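Local coordinates for arginine 3rd transport system periplasmic binding protein (Legionella pneumophila subsp. pneumophila str. Philadelphia 1, PDB 3KZG) that probably binds arginine in the periplasm and delivers it to a membrane transporter, at residues A[163-166]-A[167-171]. Numbering follows the deposited sequence.
Sequences KYWM and ASEPY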
loop_
_atom_site.group_PDB
_atom_site.type_symbol
_atom_site.label_atom_id
_atom_site.label_comp_id
_atom_site.label_asym_id
_atom_site.label_seq_id
_atom_site.Cartn_x
_atom_site.Cartn_y
_atom_site.Cartn_z
ATOM N N LYS A 163 11.814 20.050 16.698
ATOM C CA LYS A 163 12.208 19.932 15.300
ATOM C C LYS A 163 11.703 21.128 14.503
ATOM O O LYS A 163 12.394 21.633 13.619
ATOM C CB LYS A 163 11.651 18.643 14.689
ATOM C CG LYS A 163 12.396 17.388 15.092
ATOM C CD LYS A 163 12.143 16.282 14.081
ATOM C CE LYS A 163 12.635 16.686 12.697
ATOM N NZ LYS A 163 12.360 15.626 11.688
ATOM N N TYR A 164 10.490 21.570 14.817
ATOM C CA TYR A 164 9.903 22.721 14.143
ATOM C C TYR A 164 10.821 23.936 14.294
ATOM O O TYR A 164 11.216 24.561 13.311
ATOM C CB TYR A 164 8.536 23.045 14.754
ATOM C CG TYR A 164 7.969 24.360 14.282
ATOM C CD1 TYR A 164 7.248 24.442 13.094
ATOM C CD2 TYR A 164 8.199 25.535 15.000
ATOM C CE1 TYR A 164 6.771 25.662 12.626
ATOM C CE2 TYR A 164 7.726 26.762 14.538
ATOM C CZ TYR A 164 7.015 26.814 13.349
ATOM O OH TYR A 164 6.562 28.013 12.862
ATOM N N TRP A 165 11.160 24.257 15.537
ATOM C CA TRP A 165 12.004 25.402 15.820
ATOM C C TRP A 165 13.384 25.345 15.192
ATOM O O TRP A 165 13.886 26.355 14.702
ATOM C CB TRP A 165 12.121 25.611 17.332
ATOM C CG TRP A 165 10.856 26.143 17.911
ATOM C CD1 TRP A 165 9.962 25.472 18.695
ATOM C CD2 TRP A 165 10.289 27.436 17.673
ATOM N NE1 TRP A 165 8.870 26.265 18.956
ATOM C CE2 TRP A 165 9.046 27.476 18.339
ATOM C CE3 TRP A 165 10.714 28.566 16.958
ATOM C CZ2 TRP A 165 8.219 28.602 18.311
ATOM C CZ3 TRP A 165 9.887 29.692 16.930
ATOM C CH2 TRP A 165 8.656 29.697 17.604
HETATM N N MSE A 166 14.009 24.176 15.189
HETATM C CA MSE A 166 15.326 24.112 14.597
HETATM C C MSE A 166 15.288 24.307 13.089
HETATM O O MSE A 166 16.275 24.721 12.488
HETATM C CB MSE A 166 16.007 22.797 14.917
HETATM C CG MSE A 166 17.398 22.758 14.352
HETATM SE SE MSE A 166 18.282 21.188 14.901
HETATM C CE MSE A 166 17.606 19.971 13.546
ATOM N N ALA A 167 14.144 24.028 12.479
ATOM C CA ALA A 167 14.013 24.185 11.040
ATOM C C ALA A 167 13.157 25.394 10.672
ATOM O O ALA A 167 12.773 25.556 9.516
ATOM C CB ALA A 167 13.416 22.922 10.433
ATOM N N SER A 168 12.869 26.249 11.646
ATOM C CA SER A 168 12.041 27.420 11.380
ATOM C C SER A 168 12.658 28.751 11.798
ATOM O O SER A 168 12.218 29.810 11.351
ATOM C CB SER A 168 10.676 27.252 12.057
ATOM O OG SER A 168 9.986 26.133 11.528
ATOM N N GLU A 169 13.678 28.706 12.644
ATOM C CA GLU A 169 14.309 29.936 13.102
ATOM C C GLU A 169 15.824 29.840 13.029
ATOM O O GLU A 169 16.435 29.050 13.747
ATOM C CB GLU A 169 13.873 30.236 14.538
ATOM C CG GLU A 169 14.143 31.656 14.986
ATOM C CD GLU A 169 13.489 31.984 16.319
ATOM O OE1 GLU A 169 13.980 31.520 17.372
ATOM O OE2 GLU A 169 12.471 32.702 16.308
ATOM N N PRO A 170 16.454 30.646 12.156
ATOM C CA PRO A 170 15.822 31.620 11.256
ATOM C C PRO A 170 15.191 30.984 10.019
ATOM O O PRO A 170 15.338 29.786 9.785
ATOM C CB PRO A 170 16.976 32.544 10.895
ATOM C CG PRO A 170 18.129 31.594 10.835
ATOM C CD PRO A 170 17.924 30.745 12.078
ATOM N N TYR A 171 14.494 31.795 9.230
ATOM C CA TYR A 171 13.837 31.320 8.015
ATOM C C TYR A 171 14.777 30.541 7.100
ATOM O O TYR A 171 14.526 29.382 6.777
ATOM C CB TYR A 171 13.271 32.498 7.226
ATOM C CG TYR A 171 11.772 32.490 7.098
ATOM C CD1 TYR A 171 10.959 32.725 8.208
ATOM C CD2 TYR A 171 11.160 32.273 5.863
ATOM C CE1 TYR A 171 9.571 32.750 8.091
ATOM C CE2 TYR A 171 9.771 32.296 5.733
ATOM C CZ TYR A 171 8.980 32.537 6.851
ATOM O OH TYR A 171 7.606 32.580 6.731
HETATM O O HOH W 1 17.534 26.691 14.230
#
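S168 lies against Y164 just past the C-terminal end of helix 159-166 and uses both the backbone carbonyl and the ring of Y164. S168 OG donates a hydrogen bond to Y164 O over 2.7 Å, arriving from above the carbonyl plane, 43° out of it, instead of along a lone pair. The hydroxyl oxygen S168 OG also sits over the middle of the Y164 ring, 3.4 Å above its plane, and S168 CB makes a CH-pi contact with that face, 4.0 Å from the ring centroid. With CG anti to the backbone N (chi1 170°) and beside its own carbonyl carbon, the tyrosine ring stands out from the helix on the side where S168 comes up.

Backbone bonds finish the last turn. A167 N donates to K163 O (3.2 Å) and weakly to Y164 O, while W165 O accepts E169 N at 3.1 Å and, weakly, S168 N. Beyond them one water donates to both M166 O and E169 O, bridging the helix end to the loop.

E169 runs alongside W165 with OE2 4.0 Å from W165 CZ3, the carboxylate and indole planes 52° apart; its OE1 forms a salt bridge with K179 and a hydrogen bond with Y180. W165 also packs on Y180 and M166 on L182, both of strand 180-188, whereas A167 meets Y173 of helix 173-176, to which the loop leads through a cis peptide bond before P170.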